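Alginate lyase, family PL7 (Zobellia galactanivorans, PDB 3ZPY) probably cleaves alginate, a polymer of uronic acids, by beta-elimination, this chain being the catalytic domain of the longer lyase AlyA1. Local coordinates at residues Y59-R64 / G233-V238; V103-L108 / V142-E147; A88-D93 / L186-G191; I17-G22 / P75-R80. All blocks are in the same frame, centred on the assembly; numbering follows the deposited sequence.

Contact 1 (Y59-R64 / G233-V238)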
# COMPACT_ATOMS: atom_id res chain seq x y z
N TYR A 59 -8.97 -8.69 -1.70
CA TYR A 59 -9.48 -7.41 -1.11
C TYR A 59 -8.77 -7.11 0.17
O TYR A 59 -8.52 -8.05 0.98
CB TYR A 59 -10.95 -7.62 -0.77
CG TYR A 59 -11.86 -7.79 -1.98
CD1 TYR A 59 -11.94 -9.02 -2.65
CD2 TYR A 59 -12.68 -6.72 -2.46
CE1 TYR A 59 -12.77 -9.20 -3.78
CE2 TYR A 59 -13.48 -6.92 -3.60
CZ TYR A 59 -13.53 -8.12 -4.24
OH TYR A 59 -14.39 -8.28 -5.34
N PHE A 60 -8.34 -5.85 0.31
CA PHE A 60 -7.67 -5.30 1.51
C PHE A 60 -8.57 -4.27 2.00
O PHE A 60 -8.73 -3.20 1.37
CB PHE A 60 -6.34 -4.69 1.08
CG PHE A 60 -5.37 -5.69 0.47
CD1 PHE A 60 -5.54 -6.13 -0.88
CD2 PHE A 60 -4.28 -6.19 1.22
CE1 PHE A 60 -4.63 -7.06 -1.43
CE2 PHE A 60 -3.43 -7.11 0.68
CZ PHE A 60 -3.56 -7.50 -0.66
N LYS A 61 -9.18 -4.57 3.18
CA LYS A 61 -10.20 -3.68 3.76
C LYS A 61 -9.65 -3.16 5.13
O LYS A 61 -9.32 -3.99 6.03
CB LYS A 61 -11.53 -4.54 3.98
CG LYS A 61 -12.70 -3.67 4.34
CD LYS A 61 -14.01 -4.44 4.37
CE LYS A 61 -15.18 -3.56 4.65
NZ LYS A 61 -16.44 -4.32 4.45
N CYS A 62 -9.55 -1.84 5.22
CA CYS A 62 -8.97 -1.22 6.44
C CYS A 62 -9.87 -0.09 6.88
O CYS A 62 -10.53 0.55 6.05
CB CYS A 62 -7.49 -0.79 6.12
SG CYS A 62 -6.58 -0.29 7.58
N TYR A 63 -9.89 0.17 8.18
CA TYR A 63 -10.92 1.03 8.73
C TYR A 63 -10.29 2.22 9.42
O TYR A 63 -9.24 2.07 10.06
CB TYR A 63 -11.81 0.29 9.79
CG TYR A 63 -12.46 -0.94 9.22
CD1 TYR A 63 -11.70 -2.11 9.01
CD2 TYR A 63 -13.85 -0.95 8.96
CE1 TYR A 63 -12.23 -3.24 8.45
CE2 TYR A 63 -14.42 -2.13 8.39
CZ TYR A 63 -13.61 -3.27 8.25
OH TYR A 63 -14.16 -4.38 7.63
N ARG A 64 -10.92 3.38 9.26
CA ARG A 64 -10.57 4.57 10.06
C ARG A 64 -10.57 4.16 11.53
O ARG A 64 -11.51 3.48 12.02
CB ARG A 64 -11.73 5.58 9.84
CG ARG A 64 -11.53 6.96 10.49
CD ARG A 64 -12.76 7.82 10.18
NE ARG A 64 -12.54 9.26 10.44
CZ ARG A 64 -12.97 9.92 11.51
NH1 ARG A 64 -13.48 9.30 12.57
NH2 ARG A 64 -12.87 11.25 11.53
N GLY A 233 -16.83 2.92 11.50
CA GLY A 233 -17.36 2.03 10.47
C GLY A 233 -16.85 2.56 9.10
O GLY A 233 -16.93 1.93 8.14
N SER A 234 -16.31 3.79 9.02
CA SER A 234 -15.76 4.31 7.75
C SER A 234 -14.50 3.45 7.38
O SER A 234 -13.70 3.04 8.23
CB SER A 234 -15.23 5.69 8.02
OG SER A 234 -14.48 6.25 6.96
N TYR A 235 -14.32 3.16 6.11
CA TYR A 235 -13.30 2.20 5.68
C TYR A 235 -12.82 2.57 4.28
O TYR A 235 -13.55 3.29 3.52
CB TYR A 235 -13.76 0.70 5.76
CG TYR A 235 -14.88 0.38 4.77
CD1 TYR A 235 -16.18 0.80 5.01
CD2 TYR A 235 -14.57 -0.13 3.51
CE1 TYR A 235 -17.22 0.49 4.07
CE2 TYR A 235 -15.57 -0.42 2.56
CZ TYR A 235 -16.87 -0.06 2.85
OH TYR A 235 -17.84 -0.34 1.91
N GLY A 236 -11.67 2.01 3.90
CA GLY A 236 -11.30 1.99 2.48
C GLY A 236 -11.22 0.54 2.02
O GLY A 236 -11.08 -0.39 2.84
N LEU A 237 -11.38 0.36 0.70
CA LEU A 237 -11.36 -0.96 0.14
C LEU A 237 -10.57 -0.92 -1.19
O LEU A 237 -10.91 -0.16 -2.05
CB LEU A 237 -12.78 -1.44 -0.11
CG LEU A 237 -12.92 -2.89 -0.59
CD1 LEU A 237 -12.33 -3.91 0.37
CD2 LEU A 237 -14.38 -3.26 -0.93
N VAL A 238 -9.53 -1.73 -1.25
CA VAL A 238 -8.63 -1.86 -2.39
C VAL A 238 -8.70 -3.33 -2.81
O VAL A 238 -8.76 -4.24 -1.97
CB VAL A 238 -7.17 -1.52 -2.04
CG1 VAL A 238 -6.27 -1.82 -3.21
CG2 VAL A 238 -7.02 -0.09 -1.54
O HOH W 1 -14.00 3.28 11.03
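Ser-234 O takes two donors at one end of this strand pair: Arg-64 N lies 3.0 Å from it, tilted well out of the carbonyl plane, and a water donates to it at 2.8 Å. The same water donates to Arg-64 O and accepts from Gly-233 N, so it joins three backbone groups where the ladder runs out. Beyond it the pairing is regular and antiparallel, the short axes standing at 167°. Cys-62 with Gly-236 and Phe-60 with Val-238 each exchange two backbone bonds, and Phe-60 N meets Val-238 O at 2.8 Å in a nearly straight bond (174°).

Lys-61, Tyr-63, Tyr-235 and Leu-237 share one face of the sheet. With CG anti to the backbone N (chi1 -170°) and the chain extended beyond, Lys-61 passes over one face of the Tyr-235 ring: CE is 3.9 Å from the ring centroid, a CH-pi contact, and NZ 4.6 Å from it, a cation-pi contact. A serine in place of Lys-61 removes the methylene and the charge over that face, which would probably leave the Tyr-235 ring freer to turn. Leu-237 CD1 touches Lys-61 CB at 3.8 Å and reaches the edge of the Tyr-59 ring, 4.0 Å from Tyr-59 CD2, while Tyr-63 CD2 packs on Tyr-235 CB.

Strand 51-53 flanks 58-63, strand 96-107 flanks 235-247, and the opposite face, bearing Phe-60, Cys-62 and Val-238, packs on strands 76-83 and 221-223 of the other sheet.

Contact 2 (V103-L108 / V142-E147)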
# COMPACT_ATOMS: atom_id res chain seq x y z
N VAL A 103 -5.33 -3.13 -10.22
CA VAL A 103 -5.99 -2.61 -8.93
C VAL A 103 -7.30 -1.92 -9.26
O VAL A 103 -7.49 -1.32 -10.34
CB VAL A 103 -5.01 -1.60 -8.22
CG1 VAL A 103 -4.86 -0.26 -8.99
CG2 VAL A 103 -5.46 -1.33 -6.77
N GLN A 104 -8.20 -1.98 -8.27
CA GLN A 104 -9.26 -0.97 -8.13
C GLN A 104 -9.35 -0.49 -6.70
O GLN A 104 -8.90 -1.18 -5.76
CB GLN A 104 -10.62 -1.52 -8.48
CG GLN A 104 -10.77 -2.20 -9.87
CD GLN A 104 -12.21 -2.39 -10.20
OE1 GLN A 104 -13.09 -2.22 -9.29
NE2 GLN A 104 -12.51 -2.73 -11.43
N VAL A 105 -9.84 0.73 -6.58
CA VAL A 105 -10.19 1.24 -5.25
C VAL A 105 -11.72 1.32 -5.31
O VAL A 105 -12.26 2.00 -6.22
CB VAL A 105 -9.50 2.55 -4.86
CG1 VAL A 105 -10.01 3.00 -3.48
CG2 VAL A 105 -7.98 2.39 -4.97
N ASN A 106 -12.41 0.68 -4.34
CA ASN A 106 -13.81 0.64 -4.35
C ASN A 106 -14.48 1.56 -3.31
O ASN A 106 -15.66 1.74 -3.38
CB ASN A 106 -14.26 -0.80 -4.08
CG ASN A 106 -13.72 -1.77 -5.17
OD1 ASN A 106 -14.05 -1.62 -6.35
ND2 ASN A 106 -12.78 -2.63 -4.79
N GLN A 107 -13.73 2.12 -2.35
CA GLN A 107 -14.30 2.91 -1.29
C GLN A 107 -13.16 3.65 -0.64
O GLN A 107 -12.11 3.05 -0.38
CB GLN A 107 -14.93 1.97 -0.21
CG GLN A 107 -15.64 2.71 0.90
CD GLN A 107 -17.01 3.32 0.58
OE1 GLN A 107 -17.70 2.94 -0.30
NE2 GLN A 107 -17.43 4.17 1.41
N LEU A 108 -13.39 4.94 -0.35
CA LEU A 108 -12.43 5.76 0.43
C LEU A 108 -12.97 5.91 1.85
O LEU A 108 -14.20 5.90 2.10
CB LEU A 108 -12.29 7.17 -0.16
CG LEU A 108 -11.62 7.15 -1.53
CD1 LEU A 108 -11.59 8.56 -2.07
CD2 LEU A 108 -10.29 6.43 -1.53
N VAL A 142 1.51 5.72 -3.73
CA VAL A 142 0.59 5.88 -4.85
C VAL A 142 -0.82 5.84 -4.24
O VAL A 142 -1.15 4.85 -3.60
CB VAL A 142 0.82 4.72 -5.81
CG1 VAL A 142 -0.18 4.83 -6.96
CG2 VAL A 142 2.25 4.67 -6.34
N GLN A 143 -1.57 6.93 -4.42
CA GLN A 143 -2.79 7.11 -3.64
C GLN A 143 -3.90 7.60 -4.54
O GLN A 143 -3.67 8.18 -5.57
CB GLN A 143 -2.61 8.18 -2.54
CG GLN A 143 -1.41 7.81 -1.63
CD GLN A 143 -0.86 8.91 -0.89
OE1 GLN A 143 -0.56 8.78 0.32
NE2 GLN A 143 -0.60 10.00 -1.62
N PHE A 144 -5.15 7.31 -4.14
CA PHE A 144 -6.30 8.06 -4.61
C PHE A 144 -6.86 8.94 -3.46
O PHE A 144 -6.97 8.45 -2.35
CB PHE A 144 -7.42 7.15 -5.14
CG PHE A 144 -7.15 6.52 -6.47
CD1 PHE A 144 -6.26 7.03 -7.44
CD2 PHE A 144 -7.93 5.41 -6.80
CE1 PHE A 144 -6.10 6.35 -8.65
CE2 PHE A 144 -7.80 4.76 -8.01
CZ PHE A 144 -6.87 5.25 -8.94
N ILE A 145 -7.21 10.17 -3.84
CA ILE A 145 -7.74 11.13 -2.93
C ILE A 145 -9.08 11.64 -3.49
O ILE A 145 -9.20 11.93 -4.69
CB ILE A 145 -6.76 12.28 -2.66
CG1 ILE A 145 -7.36 13.26 -1.60
CG2 ILE A 145 -6.36 13.03 -3.96
CD1 ILE A 145 -6.30 14.10 -0.98
N GLY A 146 -10.06 11.77 -2.60
CA GLY A 146 -11.41 12.20 -2.98
C GLY A 146 -12.23 12.62 -1.80
O GLY A 146 -11.70 13.21 -0.86
N GLU A 147 -13.53 12.40 -1.85
CA GLU A 147 -14.38 12.86 -0.77
C GLU A 147 -14.44 11.84 0.37
O GLU A 147 -14.13 10.64 0.18
CB GLU A 147 -15.82 12.97 -1.29
CG GLU A 147 -16.01 13.96 -2.40
CD GLU A 147 -17.20 13.51 -3.20
OE1 GLU A 147 -18.34 13.72 -2.67
OE2 GLU A 147 -17.04 12.91 -4.29
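Phe-144 has CG anti to its carbonyl carbon (chi1 -74°), and Val-105 has CG2 in the equivalent place on its own backbone; these settings send the ring and the methyl past each other in opposite directions. Val-105 CG2 meets Phe-144 CD2 at 3.5 Å, and Val-105 CB stands 3.8 Å from the same ring atom. Leu-108, with CD1 anti to CA (chi2 176°), fills the other end of the contact. Leu-108 CD1 comes to 3.6 Å from Gly-146 N, while CD2 and CB of the same residue lie against the carbonyls of Phe-144 and Glu-147. The leucine therefore lies against a bare strand backbone, and the geometry explains the fit: a beta carbon on Gly-146 would stand about 3.1 Å from Leu-108 CD1, a tight approach.

No hydrogen bond crosses between 103-108 and 142-147, and the closest alpha carbons, Leu-108 CA and Gly-146 CA, are 7.4 Å apart, wider than strands paired in one sheet. Phe-121 of strand 117-125 continues the apolar layer, meeting the Phe-144 ring edge-to-face and touching Val-105. Strands 96-107 and 138-146 belong to different antiparallel sheets, so this is the face-to-face packing that fills a beta-sandwich, here the jelly roll of family PL7 and the concanavalin-like clan.

Contact 3 (A88-D93 / L186-G191)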
# COMPACT_ATOMS: atom_id res chain seq x y z
N ALA A 88 13.07 -8.10 1.87
CA ALA A 88 13.57 -7.45 0.62
C ALA A 88 14.29 -6.15 0.95
O ALA A 88 13.79 -5.40 1.78
CB ALA A 88 12.46 -7.17 -0.32
N SER A 89 15.39 -5.89 0.26
CA SER A 89 16.15 -4.70 0.44
C SER A 89 17.02 -4.52 -0.79
O SER A 89 17.93 -5.30 -1.06
CB SER A 89 17.06 -4.88 1.68
OG SER A 89 17.91 -3.74 1.90
N TRP A 90 16.68 -3.53 -1.60
CA TRP A 90 17.37 -3.34 -2.88
C TRP A 90 17.54 -1.90 -3.21
O TRP A 90 17.01 -1.00 -2.51
CB TRP A 90 16.58 -4.08 -4.00
CG TRP A 90 15.07 -3.84 -3.97
CD1 TRP A 90 14.09 -4.70 -3.50
CD2 TRP A 90 14.38 -2.66 -4.46
NE1 TRP A 90 12.84 -4.14 -3.65
CE2 TRP A 90 12.96 -2.88 -4.22
CE3 TRP A 90 14.78 -1.50 -5.07
CZ2 TRP A 90 11.99 -1.92 -4.54
CZ3 TRP A 90 13.83 -0.52 -5.40
CH2 TRP A 90 12.44 -0.72 -5.15
N THR A 91 18.37 -1.64 -4.20
CA THR A 91 18.95 -0.29 -4.42
C THR A 91 18.36 0.38 -5.69
O THR A 91 18.42 -0.17 -6.80
CB THR A 91 20.47 -0.42 -4.49
OG1 THR A 91 20.94 -0.85 -3.21
CG2 THR A 91 21.11 0.90 -4.75
N GLY A 92 17.84 1.57 -5.56
CA GLY A 92 17.11 2.25 -6.61
C GLY A 92 17.95 2.73 -7.79
O GLY A 92 17.32 3.04 -8.84
N ASP A 93 19.28 2.82 -7.66
CA ASP A 93 20.13 3.12 -8.83
C ASP A 93 21.15 1.99 -9.16
O ASP A 93 22.20 2.24 -9.74
CB ASP A 93 20.79 4.52 -8.61
CG ASP A 93 21.65 4.61 -7.35
OD1 ASP A 93 21.74 3.60 -6.63
OD2 ASP A 93 22.23 5.72 -7.08
N LEU A 186 5.14 0.19 -11.19
CA LEU A 186 5.95 1.12 -10.35
C LEU A 186 7.39 0.66 -10.49
O LEU A 186 7.73 -0.50 -10.21
CB LEU A 186 5.43 1.00 -8.95
CG LEU A 186 6.06 1.97 -7.95
CD1 LEU A 186 5.80 3.41 -8.37
CD2 LEU A 186 5.51 1.67 -6.55
N VAL A 187 8.24 1.56 -10.99
CA VAL A 187 9.63 1.22 -11.35
C VAL A 187 10.52 2.14 -10.53
O VAL A 187 10.30 3.34 -10.49
CB VAL A 187 9.89 1.37 -12.83
CG1 VAL A 187 11.32 0.91 -13.14
CG2 VAL A 187 8.91 0.47 -13.69
N TYR A 188 11.60 1.57 -10.02
CA TYR A 188 12.70 2.34 -9.41
C TYR A 188 13.94 1.85 -10.13
O TYR A 188 14.31 0.69 -10.01
CB TYR A 188 12.78 2.01 -7.88
CG TYR A 188 13.51 3.04 -7.02
CD1 TYR A 188 14.16 4.19 -7.54
CD2 TYR A 188 13.45 2.90 -5.64
CE1 TYR A 188 14.84 5.11 -6.68
CE2 TYR A 188 14.10 3.83 -4.75
CZ TYR A 188 14.75 4.94 -5.29
OH TYR A 188 15.39 5.82 -4.37
N SER A 189 14.55 2.77 -10.92
CA SER A 189 15.67 2.39 -11.80
C SER A 189 16.43 3.62 -12.13
O SER A 189 15.83 4.68 -12.40
CB SER A 189 15.14 1.73 -13.11
OG SER A 189 16.25 1.32 -13.92
N GLY A 190 17.74 3.53 -12.06
CA GLY A 190 18.55 4.71 -12.40
C GLY A 190 18.41 5.91 -11.45
O GLY A 190 18.75 7.00 -11.81
N GLY A 191 17.89 5.63 -10.26
CA GLY A 191 17.55 6.54 -9.26
C GLY A 191 16.25 7.31 -9.53
O GLY A 191 15.90 8.17 -8.79
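The loop that leads into strand 96-107 closes over the end of a beta-hairpin here, where strand 182-189 turns back into 192-197. Gly-92 sits over one face of the Tyr-188 ring: its CA stands 3.5 Å from the ring centroid and only 6° off the ring normal, a centred CH-pi contact. A beta carbon at Gly-92 would come to about 2.3 Å from Tyr-188 CZ, so this close approach depends on a residue without a side chain. Tyr-188 CD2 meets the rim of Trp-90, 3.4 Å from Trp-90 CZ3; the pair touch rim to rim, their planes at 80°. Trp-90 gets there with CG between its backbone N and carbonyl carbon (chi1 46°), the crowded position, and its NE1 bonds to Glu-81 while its ring stacks on His-97.

Gly-190 and Gly-191 both have positive phi, with backbone angles close to those of a type I' turn, the two-residue connection common in tight hairpins. The loop is fastened to that turn by one hydrogen bond: Gly-191 N donates to Gly-92 O at 3.0 Å, approaching from above the carbonyl plane rather than along a lone pair. Alongside it, Asp-93 CB packs 3.5 Å from Gly-191 N. Deeper in, Ile-124 of strand 117-125 touches both Trp-90 and Tyr-188, whose ring also meets Leu-212 and Met-207.

Contact 4 (I17-G22 / P75-R80)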
# COMPACT_ATOMS: atom_id res chain seq x y z
N ILE A 17 2.32 -10.64 5.21
CA ILE A 17 0.96 -10.07 5.30
C ILE A 17 0.80 -9.29 6.60
O ILE A 17 0.84 -9.89 7.68
CB ILE A 17 -0.10 -11.18 5.21
CG1 ILE A 17 0.02 -11.90 3.90
CG2 ILE A 17 -1.49 -10.55 5.26
CD1 ILE A 17 -0.80 -13.21 3.93
N ASN A 18 0.63 -7.94 6.43
CA ASN A 18 0.30 -7.04 7.56
C ASN A 18 -1.24 -6.99 7.72
O ASN A 18 -1.94 -6.68 6.76
CB ASN A 18 0.76 -5.58 7.33
CG ASN A 18 2.20 -5.41 6.91
OD1 ASN A 18 3.13 -6.11 7.33
ND2 ASN A 18 2.40 -4.40 6.13
N SER A 19 -1.81 -7.43 8.86
CA SER A 19 -3.24 -7.44 9.03
C SER A 19 -3.60 -7.31 10.46
O SER A 19 -2.71 -7.05 11.35
CB SER A 19 -3.86 -8.68 8.35
OG SER A 19 -5.25 -8.54 8.20
N PHE A 20 -4.89 -7.42 10.74
CA PHE A 20 -5.40 -7.26 12.10
C PHE A 20 -6.15 -8.53 12.51
O PHE A 20 -6.61 -9.28 11.63
CB PHE A 20 -6.44 -6.10 12.15
CG PHE A 20 -5.81 -4.74 12.23
CD1 PHE A 20 -5.36 -4.11 11.07
CD2 PHE A 20 -5.68 -4.08 13.49
CE1 PHE A 20 -4.69 -2.90 11.14
CE2 PHE A 20 -5.01 -2.85 13.52
CZ PHE A 20 -4.58 -2.24 12.36
N ILE A 21 -6.28 -8.72 13.82
CA ILE A 21 -7.22 -9.68 14.32
C ILE A 21 -8.29 -8.98 15.15
O ILE A 21 -8.06 -7.86 15.63
CB ILE A 21 -6.53 -10.83 15.10
CG1 ILE A 21 -5.98 -10.38 16.45
CG2 ILE A 21 -5.54 -11.59 14.24
CD1 ILE A 21 -5.63 -11.57 17.35
N GLY A 22 -9.42 -9.65 15.32
CA GLY A 22 -10.53 -9.12 16.12
C GLY A 22 -11.49 -8.39 15.22
O GLY A 22 -11.18 -8.10 14.06
N PRO A 75 -3.46 3.25 9.87
CA PRO A 75 -3.46 1.77 9.85
C PRO A 75 -3.37 1.20 8.41
O PRO A 75 -3.55 1.89 7.38
CB PRO A 75 -4.87 1.41 10.40
CG PRO A 75 -5.77 2.60 9.93
CD PRO A 75 -4.84 3.84 10.03
N ARG A 76 -3.07 -0.10 8.34
CA ARG A 76 -2.95 -0.73 7.00
C ARG A 76 -3.34 -2.16 7.08
O ARG A 76 -3.24 -2.79 8.16
CB ARG A 76 -1.49 -0.65 6.48
CG ARG A 76 -0.50 -1.46 7.35
CD ARG A 76 0.94 -1.20 6.97
NE ARG A 76 1.47 -0.00 7.63
CZ ARG A 76 2.24 0.93 7.05
NH1 ARG A 76 2.64 0.81 5.77
NH2 ARG A 76 2.76 1.86 7.83
N VAL A 77 -3.72 -2.72 5.93
CA VAL A 77 -3.79 -4.15 5.69
C VAL A 77 -3.09 -4.30 4.33
O VAL A 77 -3.52 -3.70 3.38
CB VAL A 77 -5.22 -4.63 5.63
CG1 VAL A 77 -5.22 -6.07 5.12
CG2 VAL A 77 -5.95 -4.47 6.96
N GLU A 78 -1.94 -4.94 4.28
CA GLU A 78 -1.02 -4.74 3.14
C GLU A 78 0.02 -5.87 3.09
O GLU A 78 0.20 -6.54 4.03
CB GLU A 78 -0.42 -3.31 3.32
CG GLU A 78 0.40 -2.70 2.32
CD GLU A 78 0.91 -1.37 2.74
OE1 GLU A 78 1.55 -1.19 3.75
OE2 GLU A 78 0.93 -0.61 1.83
N LEU A 79 0.68 -6.00 1.94
CA LEU A 79 1.80 -6.92 1.80
C LEU A 79 3.11 -6.18 1.81
O LEU A 79 3.21 -5.05 1.24
CB LEU A 79 1.65 -7.65 0.45
CG LEU A 79 0.28 -8.28 0.17
CD1 LEU A 79 0.34 -8.98 -1.18
CD2 LEU A 79 -0.06 -9.26 1.26
N ARG A 80 4.12 -6.85 2.40
CA ARG A 80 5.47 -6.36 2.47
C ARG A 80 6.40 -7.27 1.69
O ARG A 80 6.47 -8.44 2.01
CB ARG A 80 5.86 -6.23 3.97
CG ARG A 80 7.21 -5.51 4.23
CD ARG A 80 8.40 -6.44 4.22
NE ARG A 80 9.52 -5.74 4.88
CZ ARG A 80 10.73 -5.50 4.35
NH1 ARG A 80 11.07 -5.87 3.12
NH2 ARG A 80 11.62 -4.85 5.05
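The Phe-20 ring turns its edge to strand 76-80: Arg-76 O lies near the ring plane, 3.3 Å from CE1, and Val-77 CG2 lies at the same rim, 4.2 Å from CD1. Pro-75 CB approaches CZ obliquely. The other flat group, the Arg-76 guanidinium, receives Glu-78 OE1 at its edge and in plane, NH1 to OE1 measuring 3.0 Å (162° at the hydrogen), on the syn side of the carboxylate. Arg-76 also has a cation-pi partner in Tyr-222.

Between the backbones, Asn-18 and Glu-78 form an antiparallel hydrogen-bonded pair, Asn-18 N to Glu-78 O at 2.8 Å and Glu-78 N to Asn-18 O at 3.0 Å. On the opposite face Ile-17 and Leu-79 lie side by side, CG1 to CD2 3.7 Å. Arg-76 O is buried without a hydrogen-bonding partner. A serine in place of Phe-20 removes the ring edge, which would probably leave a gap beside Arg-76 O and strip Val-77 and Pro-75 of apolar cover.

Arg-76 to Arg-80 fits the R-x-E-L-R motif of PL7 lyases, whose polar residues line the substrate groove in relatives. Glu-78 OE1 is shared by Arg-76 and Lys-218, so the carboxylate probably offsets two close like charges.

Overall arrangement
Contacts 1 and 4 are buried pairings of antiparallel strands, each within a different sheet of the sandwich, and they meet face to face across it: Phe-60 and Cys-62 of contact 1 pack on Val-77 and Arg-76 of contact 4. Contact 2 spans the two sheets by apolar packing of side chains on a ring and on strand backbone, with no hydrogen bond, and its strand 96-107 continues the sheet of contact 1 through backbone bonds between Leu-237 and Asn-106 and Gln-107. Contact 3, about 29 Å from contact 1 between centres, is partly exposed and relies on a loop, aromatic rings and glycines. Arg-80 of contact 4 reaches that loop, probably hydrogen-bonding Ala-88 O.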